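Local coordinates for protein acetyl-CoA acetyltransferase (Bacillus anthracis, PDB 3SS6) that probably catalyses the reversible thiolase condensation of two acetyl-CoA molecules to acetoacetyl-CoA, releasing coenzyme A, at residues A[170-175]-A[324-329]; A[178-183]-A[317-322]; A[11-16]-A[34-39]. All coordinates share one frame; numbering follows the deposited sequence. Where two conformers were deposited one is given.

In the fold
Contact 3 comes first along the chain. It closes a short loop between strand 7-19, in a mixed sheet, and helix 29-43, which packs on that sheet. Contacts 1 and 2 form later, in series with it, on the opposite side of the chain's centre. Contact 1 joins residues 170-175 to helix 322-332 and closes a long loop. Contact 2 lies wholly within that loop, joining residues 178-183 to the segment 317-322. Both use helix 174-194, and they touch where Leu326 meets Val180. Together they tie the N-terminal thiolase family region to the C-terminal one. About 11 Å separates the nearest atoms of contacts 2 and 3.

Contact 1: residues A[170-175]-A[324-329]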
loop_
_atom_site.group_PDB
_atom_site.type_symbol
_atom_site.label_atom_id
_atom_site.label_comp_id
_atom_site.label_asym_id
_atom_site.label_seq_id
_atom_site.Cartn_x
_atom_site.Cartn_y
_atom_site.Cartn_z
ATOM N N TYR A 170 -36.519 6.862 19.781
ATOM C CA TYR A 170 -37.896 6.889 19.294
ATOM C C TYR A 170 -38.660 5.573 19.507
ATOM O O TYR A 170 -39.799 5.433 19.054
ATOM C CB TYR A 170 -37.921 7.310 17.817
ATOM C CG TYR A 170 -37.726 8.798 17.620
ATOM C CD1 TYR A 170 -38.820 9.643 17.494
ATOM C CD2 TYR A 170 -36.453 9.359 17.574
ATOM C CE1 TYR A 170 -38.658 11.005 17.324
ATOM C CE2 TYR A 170 -36.281 10.730 17.403
ATOM C CZ TYR A 170 -37.393 11.542 17.281
ATOM O OH TYR A 170 -37.260 12.904 17.112
ATOM N N GLU A 171 -38.036 4.634 20.212
ATOM C CA GLU A 171 -38.630 3.323 20.493
ATOM C C GLU A 171 -39.169 2.638 19.235
ATOM O O GLU A 171 -40.304 2.150 19.203
ATOM C CB GLU A 171 -39.706 3.425 21.579
ATOM C CG GLU A 171 -39.159 3.949 22.901
ATOM C CD GLU A 171 -40.213 4.020 23.991
ATOM O OE1 GLU A 171 -40.793 2.967 24.334
ATOM O OE2 GLU A 171 -40.461 5.133 24.501
ATOM N N ILE A 172 -38.322 2.600 18.212
ATOM C CA ILE A 172 -38.640 2.015 16.912
ATOM C C ILE A 172 -38.385 0.510 16.927
ATOM O O ILE A 172 -37.330 0.061 17.369
ATOM C CB ILE A 172 -37.772 2.664 15.826
ATOM C CG1 ILE A 172 -38.015 4.174 15.810
ATOM C CG2 ILE A 172 -38.067 2.066 14.465
ATOM C CD1 ILE A 172 -37.042 4.947 14.924
ATOM N N THR A 173 -39.356 -0.270 16.460
ATOM C CA THR A 173 -39.222 -1.725 16.505
ATOM C C THR A 173 -38.557 -2.305 15.259
ATOM O O THR A 173 -38.506 -1.670 14.203
ATOM C CB THR A 173 -40.586 -2.410 16.681
ATOM O OG1 THR A 173 -41.355 -2.234 15.489
ATOM C CG2 THR A 173 -41.338 -1.811 17.868
ATOM N N ARG A 174 -38.038 -3.522 15.398
ATOM C CA ARG A 174 -37.500 -4.266 14.267
ATOM C C ARG A 174 -38.569 -4.429 13.187
ATOM O O ARG A 174 -38.293 -4.241 12.004
ATOM C CB ARG A 174 -37.002 -5.642 14.730
ATOM C CG ARG A 174 -36.601 -6.591 13.605
ATOM C CD ARG A 174 -35.408 -6.072 12.796
ATOM N NE ARG A 174 -34.921 -7.107 11.884
ATOM C CZ ARG A 174 -34.009 -8.024 12.205
ATOM N NH1 ARG A 174 -33.439 -8.020 13.409
ATOM N NH2 ARG A 174 -33.645 -8.936 11.314
ATOM N N GLU A 175 -39.788 -4.783 13.595
ATOM C CA GLU A 175 -40.889 -4.925 12.636
ATOM C C GLU A 175 -41.132 -3.644 11.839
ATOM O O GLU A 175 -41.271 -3.689 10.615
ATOM C CB GLU A 175 -42.182 -5.347 13.333
ATOM C CG GLU A 175 -43.393 -5.314 12.398
ATOM C CD GLU A 175 -44.638 -5.898 13.036
ATOM O OE1 GLU A 175 -44.547 -6.997 13.611
ATOM O OE2 GLU A 175 -45.706 -5.261 12.952
ATOM N N GLN A 324 -33.925 5.476 10.611
ATOM C CA GLN A 324 -33.722 6.914 10.532
ATOM C C GLN A 324 -34.932 7.571 9.888
ATOM O O GLN A 324 -35.436 8.593 10.374
ATOM C CB GLN A 324 -32.435 7.214 9.757
ATOM C CG GLN A 324 -32.323 8.633 9.262
ATOM C CD GLN A 324 -32.858 8.820 7.852
ATOM O OE1 GLN A 324 -32.763 7.926 7.001
ATOM N NE2 GLN A 324 -33.420 9.997 7.595
ATOM N N TYR A 325 -35.419 6.976 8.802
ATOM C CA TYR A 325 -36.636 7.473 8.175
ATOM C C TYR A 325 -37.801 7.469 9.182
ATOM O O TYR A 325 -38.560 8.440 9.297
ATOM C CB TYR A 325 -37.029 6.661 6.927
ATOM C CG TYR A 325 -38.446 7.015 6.577
ATOM C CD1 TYR A 325 -38.731 8.219 5.953
ATOM C CD2 TYR A 325 -39.508 6.207 6.972
ATOM C CE1 TYR A 325 -40.030 8.601 5.695
ATOM C CE2 TYR A 325 -40.821 6.582 6.709
ATOM C CZ TYR A 325 -41.067 7.784 6.075
ATOM O OH TYR A 325 -42.359 8.177 5.814
ATOM N N LEU A 326 -37.946 6.368 9.910
ATOM C CA LEU A 326 -39.041 6.232 10.867
ATOM C C LEU A 326 -39.009 7.309 11.950
ATOM O O LEU A 326 -40.059 7.802 12.365
ATOM C CB LEU A 326 -39.053 4.829 11.475
ATOM C CG LEU A 326 -39.617 3.771 10.519
ATOM C CD1 LEU A 326 -39.118 2.377 10.880
ATOM C CD2 LEU A 326 -41.147 3.810 10.533
ATOM N N ALA A 327 -37.810 7.687 12.394
ATOM C CA ALA A 327 -37.693 8.748 13.391
ATOM C C ALA A 327 -38.238 10.057 12.832
ATOM O O ALA A 327 -38.961 10.776 13.517
ATOM C CB ALA A 327 -36.241 8.918 13.844
ATOM N N VAL A 328 -37.890 10.365 11.589
ATOM C CA VAL A 328 -38.405 11.570 10.935
ATOM C C VAL A 328 -39.920 11.495 10.775
ATOM O O VAL A 328 -40.632 12.448 11.079
ATOM C CB VAL A 328 -37.759 11.789 9.556
ATOM C CG1 VAL A 328 -38.401 12.964 8.844
ATOM C CG2 VAL A 328 -36.258 12.033 9.714
ATOM N N GLU A 329 -40.408 10.352 10.303
ATOM C CA GLU A 329 -41.853 10.152 10.154
ATOM C C GLU A 329 -42.618 10.376 11.462
ATOM O O GLU A 329 -43.654 11.042 11.486
ATOM C CB GLU A 329 -42.148 8.756 9.607
ATOM C CG GLU A 329 -43.637 8.499 9.390
ATOM C CD GLU A 329 -43.912 7.111 8.859
ATOM O OE1 GLU A 329 -43.875 6.935 7.624
ATOM O OE2 GLU A 329 -44.163 6.204 9.684
#
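Tyr170 and Ala327 lie closest along the backbones, with CA atoms 6.2 Å apart, where the turn between helices 159-170 and 174-194 passes helix 322-332. Three apolar approaches build the contact. The CB of Ala327 sits over one face of the Tyr170 ring, 4.0 Å from the centroid and 21° off the ring normal, and so makes a CH-pi contact. It is shifted toward the rim, with Tyr170 CD2 at 3.8 Å from Ala327 CB. At the far end of the ring the Tyr170 hydroxyl is hydrogen-bonded to Glu331 OE1, further along helix 322-332.

Ile172 fills the next position with two branches. Ile172 CG2, anti to the backbone N, meets Leu326 CD1 at 3.7 Å. The other branch serves Ala327, with Ile172 CD1 at 3.8 Å from Ala327 N. The Ile172 and Leu326 side chains cross at a slant.

The turn has its own local order. Glu171, with a positive phi of 50°, is the first residue to leave helical geometry. Thr173 is the N-cap of helix 174-194. Its side chain caps a backbone N in the first turn, and Glu176 OE1 accepts from Thr173 N, giving a capping box. On a face of helix 322-332 turned away from 170-175, Tyr325 OH donates to Glu329 OE1 at 2.7 Å, spanning one turn. Glu329 OE1 also pairs with Arg336.

The contact itself is apolar. Tyr170, Ile172, Leu326 and Ala327 meet through carbon surfaces, while the Tyr170 hydroxyl finds its partner, Glu331, beyond the two segments. The junction between the N- and C-terminal family regions therefore rests here on close packing.

Contact 2: residues A[178-183]-A[317-322]; sequences DEVALR and INEAFA. With SO4 (sulfate ion), chain D.
Val180 packs against Glu319 and Ala322 in a small buried contact, where helix 174-194 meets the loop after strand 314-317 and the first residue of helix 322-332. Val180 CG1, anti to the backbone N (chi1 163°), does the touching. Val180 CG1 lies 3.8 Å from Ala322 CB and 3.5 Å from Glu319 OE2, so one methyl meets both an apolar and a polar neighbour.

A water completes the link. It donates to Glu319 OE2 at 2.6 Å and to Val180 O at 3.1 Å. It accepts from Arg183 NH1 at 3.0 Å, in the guanidinium plane. Three bonds thus grip this water, which joins helix and loop where the side chains do not pair directly. The other carboxylate oxygen, Glu319 OE1, is held by Ser184 OG and Val346 N. At another edge of the guanidinium, Arg183 NH2 donates to sulfate O3 at 3.1 Å, with weaker bonds from Arg183 NE. The sulfate probably comes from the crystallisation liquor.

Residues 318-321 read Asn-Glu-Ala-Phe, the NEAF motif of thiolases, which lies at the active site in relatives. The side chain of Asn318 touches His350, which lies in the Gly-His-Pro sequence found in thiolases. This is consistent with a place near the active site.

Among its neighbours, Val180 also packs on Leu326 of helix 322-332, Glu319 touches Tyr325 of the same helix, and Ala320 rests on Cys380 of strand 374-381.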
loop_
_atom_site.group_PDB
_atom_site.type_symbol
_atom_site.label_atom_id
_atom_site.label_comp_id
_atom_site.label_asym_id
_atom_site.label_seq_id
_atom_site.Cartn_x
_atom_site.Cartn_y
_atom_site.Cartn_z
ATOM N N ASP A 178 -38.407 -3.254 9.282
ATOM C CA ASP A 178 -38.483 -4.238 8.212
ATOM C C ASP A 178 -39.704 -4.022 7.322
ATOM O O ASP A 178 -39.683 -4.377 6.141
ATOM C CB ASP A 178 -38.408 -5.669 8.759
ATOM C CG ASP A 178 -36.999 -6.036 9.217
ATOM O OD1 ASP A 178 -36.067 -5.263 8.894
ATOM O OD2 ASP A 178 -36.829 -7.084 9.884
ATOM N N GLU A 179 -40.766 -3.430 7.861
ATOM C CA GLU A 179 -41.936 -3.098 7.048
ATOM C C GLU A 179 -41.590 -1.995 6.056
ATOM O O GLU A 179 -41.979 -2.041 4.886
ATOM C CB GLU A 179 -43.116 -2.655 7.916
ATOM C CG GLU A 179 -44.338 -2.256 7.101
ATOM C CD GLU A 179 -45.508 -1.809 7.958
ATOM O OE1 GLU A 179 -46.041 -2.639 8.724
ATOM O OE2 GLU A 179 -45.900 -0.626 7.863
ATOM N N VAL A 180 -40.856 -0.997 6.539
ATOM C CA VAL A 180 -40.399 0.091 5.683
ATOM C C VAL A 180 -39.435 -0.440 4.628
ATOM O O VAL A 180 -39.497 -0.038 3.462
ATOM C CB VAL A 180 -39.735 1.213 6.504
ATOM C CG1 VAL A 180 -38.901 2.128 5.603
ATOM C CG2 VAL A 180 -40.807 2.007 7.235
ATOM N N ALA A 181 -38.557 -1.357 5.029
ATOM C CA ALA A 181 -37.587 -1.930 4.089
ATOM C C ALA A 181 -38.288 -2.704 2.974
ATOM O O ALA A 181 -37.949 -2.555 1.792
ATOM C CB ALA A 181 -36.597 -2.831 4.817
ATOM N N LEU A 182 -39.263 -3.531 3.347
ATOM C CA LEU A 182 -39.993 -4.313 2.360
ATOM C C LEU A 182 -40.759 -3.389 1.421
ATOM O O LEU A 182 -40.813 -3.618 0.210
ATOM C CB LEU A 182 -40.942 -5.306 3.037
ATOM C CG LEU A 182 -41.810 -6.136 2.094
ATOM C CD1 LEU A 182 -40.951 -6.978 1.138
ATOM C CD2 LEU A 182 -42.747 -7.016 2.916
ATOM N N ARG A 183 -41.349 -2.346 1.992
ATOM C CA ARG A 183 -42.079 -1.357 1.217
ATOM C C ARG A 183 -41.165 -0.699 0.193
ATOM O O ARG A 183 -41.552 -0.496 -0.963
ATOM C CB ARG A 183 -42.643 -0.289 2.153
ATOM C CG ARG A 183 -43.352 0.853 1.463
ATOM C CD ARG A 183 -43.813 1.874 2.489
ATOM N NE ARG A 183 -44.616 2.944 1.893
ATOM C CZ ARG A 183 -44.119 4.060 1.372
ATOM N NH1 ARG A 183 -42.806 4.267 1.351
ATOM N NH2 ARG A 183 -44.946 4.969 0.860
ATOM N N ILE A 317 -38.072 11.669 1.345
ATOM C CA ILE A 317 -37.210 11.735 2.527
ATOM C C ILE A 317 -36.243 10.570 2.414
ATOM O O ILE A 317 -36.660 9.424 2.593
ATOM C CB ILE A 317 -38.013 11.524 3.835
ATOM C CG1 ILE A 317 -39.208 12.481 3.920
ATOM C CG2 ILE A 317 -37.097 11.676 5.053
ATOM C CD1 ILE A 317 -38.819 13.940 3.975
ATOM N N ASN A 318 -34.975 10.825 2.116
ATOM C CA ASN A 318 -34.120 9.676 1.840
ATOM C C ASN A 318 -34.063 8.681 2.995
ATOM O O ASN A 318 -33.923 9.069 4.153
ATOM C CB ASN A 318 -32.712 10.070 1.410
ATOM C CG ASN A 318 -31.878 8.860 1.035
ATOM O OD1 ASN A 318 -32.311 8.023 0.238
ATOM N ND2 ASN A 318 -30.706 8.732 1.642
ATOM N N GLU A 319 -34.184 7.394 2.667
ATOM C CA GLU A 319 -33.997 6.330 3.647
ATOM C C GLU A 319 -32.514 5.946 3.745
ATOM O O GLU A 319 -32.075 5.052 3.039
ATOM C CB GLU A 319 -34.783 5.081 3.231
ATOM C CG GLU A 319 -36.304 5.144 3.374
ATOM C CD GLU A 319 -36.992 4.082 2.528
ATOM O OE1 GLU A 319 -36.288 3.409 1.739
ATOM O OE2 GLU A 319 -38.227 3.918 2.643
ATOM N N ALA A 320 -31.747 6.606 4.610
ATOM C CA ALA A 320 -30.383 6.175 4.886
ATOM C C ALA A 320 -30.426 4.856 5.669
ATOM O O ALA A 320 -29.636 3.924 5.442
ATOM C CB ALA A 320 -29.664 7.236 5.688
ATOM N N PHE A 321 -31.360 4.802 6.613
ATOM C CA PHE A 321 -31.710 3.576 7.320
ATOM C C PHE A 321 -33.207 3.657 7.493
ATOM O O PHE A 321 -33.757 4.751 7.613
ATOM C CB PHE A 321 -31.029 3.514 8.689
ATOM C CG PHE A 321 -29.543 3.631 8.611
ATOM C CD1 PHE A 321 -28.754 2.497 8.529
ATOM C CD2 PHE A 321 -28.942 4.882 8.561
ATOM C CE1 PHE A 321 -27.373 2.600 8.428
ATOM C CE2 PHE A 321 -27.562 4.995 8.456
ATOM C CZ PHE A 321 -26.779 3.849 8.396
ATOM N N ALA A 322 -33.881 2.516 7.482
ATOM C CA ALA A 322 -35.318 2.543 7.719
ATOM C C ALA A 322 -35.615 3.208 9.072
ATOM O O ALA A 322 -36.580 3.964 9.205
ATOM C CB ALA A 322 -35.885 1.134 7.679
HETATM S S SO4 D . -48.143 3.266 2.330
HETATM O O1 SO4 D . -49.600 3.182 2.396
HETATM O O2 SO4 D . -47.563 1.969 2.671
HETATM O O3 SO4 D . -47.742 3.648 0.979
HETATM O O4 SO4 D . -47.674 4.269 3.281
HETATM O O HOH W 1 -40.401 2.595 2.181
#

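Contact 3: residues A[11-16]-A[34-39]; sequences AAVRSP and VPVLQE
Val36 lays its two methyls against the side chain of Val13, the backbone at Arg14 and the N and CB of Ser15. Val36 CG1 meets Val13 CG2 at 3.8 Å, and lies 4.1 Å from Arg14 CA. Val36 CG2 covers the start of the next residue, 3.8 Å from Ser15 N and 4.1 Å from Ser15 CB. The branch that reaches Val13, CG1, is anti to the backbone N of Val36 (chi1 -178°). The two valine side chains run antiparallel, each passing alongside the other. Val13 CG2 also touches the helix backbone, at 3.8 Å from Val36 O.

The helix is kinked here. Pro35, which has no N-H, and Val36 make no bond back to the turn before. Further on, Gln38 N bonds to Val34 O and Glu39 N to Pro35 O.

This is a strand-to-helix packing of the layered thiolase fold. Strand 7-19 is in a sheet sandwiched between helix layers, with helix 29-43 on one face and helix 352-370 on the other. It lies between strands 252-262 and 275-284. Successive side chains of the strand serve different layers. Val13 turns to helix 29-43, where it also touches Ala40 and Arg43. Arg14 turns away, to helix 352-370, and touches Arg358 and Ser362. Its guanidinium pairs with Asp218 OD1 in a salt bridge and makes a cation-pi contact with Phe197.

Where the regular strand is interrupted after Arg14, the backbone is tied locally. Arg14 NH1 donates to Ser15 O at 3.1 Å, bent to 139° and tilted from the carbonyl plane. Ser15 OG donates to Pro16 O at 2.8 Å from above the carbonyl plane, and is also bonded to Ser255 N. Ile204 of strand 204-207 touches both Ser15 and Val36. A bound potassium ion lies about 4 Å from the side chain of Val13.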
loop_
_atom_site.group_PDB
_atom_site.type_symbol
_atom_site.label_atom_id
_atom_site.label_comp_id
_atom_site.label_asym_id
_atom_site.label_seq_id
_atom_site.Cartn_x
_atom_site.Cartn_y
_atom_site.Cartn_z
ATOM N N ALA A 11 -34.804 20.416 -16.997
ATOM C CA ALA A 11 -34.512 19.006 -17.235
ATOM C C ALA A 11 -34.083 18.400 -15.919
ATOM O O ALA A 11 -33.538 19.099 -15.060
ATOM C CB ALA A 11 -33.401 18.827 -18.285
ATOM N N ALA A 12 -34.347 17.106 -15.758
ATOM C CA ALA A 12 -33.989 16.406 -14.534
ATOM C C ALA A 12 -33.802 14.941 -14.881
ATOM O O ALA A 12 -34.772 14.241 -15.178
ATOM C CB ALA A 12 -35.087 16.576 -13.492
ATOM N N VAL A 13 -32.555 14.485 -14.872
ATOM C CA VAL A 13 -32.244 13.128 -15.313
ATOM C C VAL A 13 -31.238 12.465 -14.383
ATOM O O VAL A 13 -30.568 13.139 -13.604
ATOM C CB VAL A 13 -31.694 13.105 -16.750
ATOM C CG1 VAL A 13 -32.799 13.465 -17.744
ATOM C CG2 VAL A 13 -30.491 14.038 -16.892
ATOM N N ARG A 14 -31.128 11.141 -14.467
ATOM C CA ARG A 14 -30.185 10.432 -13.605
ATOM C C ARG A 14 -29.712 9.159 -14.268
ATOM O O ARG A 14 -30.369 8.642 -15.152
ATOM C CB ARG A 14 -30.857 10.074 -12.279
ATOM C CG ARG A 14 -32.061 9.107 -12.429
ATOM C CD ARG A 14 -32.584 8.718 -11.037
ATOM N NE ARG A 14 -33.684 7.741 -10.994
ATOM C CZ ARG A 14 -33.519 6.415 -10.964
ATOM N NH1 ARG A 14 -32.301 5.871 -11.048
ATOM N NH2 ARG A 14 -34.583 5.623 -10.856
ATOM N N SER A 15 -28.561 8.650 -13.843
ATOM C CA SER A 15 -28.182 7.298 -14.248
ATOM C C SER A 15 -29.088 6.330 -13.497
ATOM O O SER A 15 -29.720 6.712 -12.505
ATOM C CB SER A 15 -26.720 7.028 -13.868
ATOM O OG SER A 15 -26.571 6.928 -12.453
ATOM N N PRO A 16 -29.144 5.065 -13.943
ATOM C CA PRO A 16 -29.691 4.076 -13.014
ATOM C C PRO A 16 -28.709 3.967 -11.847
ATOM O O PRO A 16 -27.547 4.379 -11.974
ATOM C CB PRO A 16 -29.692 2.761 -13.830
ATOM C CG PRO A 16 -29.280 3.138 -15.240
ATOM C CD PRO A 16 -28.505 4.435 -15.108
ATOM N N VAL A 34 -20.491 12.265 -16.820
ATOM C CA VAL A 34 -20.460 12.750 -18.202
ATOM C C VAL A 34 -21.736 12.510 -19.033
ATOM O O VAL A 34 -22.309 13.452 -19.555
ATOM C CB VAL A 34 -19.198 12.247 -18.957
ATOM C CG1 VAL A 34 -19.398 12.364 -20.462
ATOM C CG2 VAL A 34 -17.956 13.043 -18.505
ATOM N N PRO A 35 -22.192 11.251 -19.159
ATOM C CA PRO A 35 -23.341 11.032 -20.051
ATOM C C PRO A 35 -24.629 11.667 -19.533
ATOM O O PRO A 35 -25.518 12.004 -20.330
ATOM C CB PRO A 35 -23.478 9.500 -20.099
ATOM C CG PRO A 35 -22.734 9.001 -18.895
ATOM C CD PRO A 35 -21.637 9.995 -18.620
ATOM N N VAL A 36 -24.720 11.820 -18.217
ATOM C CA VAL A 36 -25.889 12.435 -17.597
ATOM C C VAL A 36 -25.864 13.957 -17.791
ATOM O O VAL A 36 -26.902 14.577 -18.072
ATOM C CB VAL A 36 -26.008 12.021 -16.114
ATOM C CG1 VAL A 36 -27.251 12.619 -15.490
ATOM C CG2 VAL A 36 -26.063 10.500 -16.013
ATOM N N LEU A 37 -24.682 14.559 -17.654
ATOM C CA LEU A 37 -24.514 15.966 -18.001
ATOM C C LEU A 37 -24.922 16.204 -19.450
ATOM O O LEU A 37 -25.642 17.153 -19.762
ATOM C CB LEU A 37 -23.054 16.381 -17.848
ATOM C CG LEU A 37 -22.557 16.509 -16.413
ATOM C CD1 LEU A 37 -21.048 16.732 -16.410
ATOM C CD2 LEU A 37 -23.275 17.648 -15.681
ATOM N N GLN A 38 -24.437 15.344 -20.342
ATOM C CA GLN A 38 -24.734 15.500 -21.767
ATOM C C GLN A 38 -26.226 15.434 -22.082
ATOM O O GLN A 38 -26.752 16.281 -22.815
ATOM C CB GLN A 38 -23.961 14.467 -22.591
ATOM C CG GLN A 38 -22.456 14.714 -22.565
ATOM C CD GLN A 38 -21.658 13.572 -23.177
ATOM O OE1 GLN A 38 -22.075 12.417 -23.130
ATOM N NE2 GLN A 38 -20.503 13.895 -23.751
ATOM N N GLU A 39 -26.907 14.443 -21.514
ATOM C CA GLU A 39 -28.334 14.278 -21.784
ATOM C C GLU A 39 -29.134 15.403 -21.140
ATOM O O GLU A 39 -30.100 15.888 -21.720
ATOM C CB GLU A 39 -28.827 12.907 -21.309
ATOM C CG GLU A 39 -30.321 12.658 -21.571
ATOM C CD GLU A 39 -30.690 12.610 -23.057
ATOM O OE1 GLU A 39 -29.806 12.392 -23.915
ATOM O OE2 GLU A 39 -31.893 12.781 -23.358
#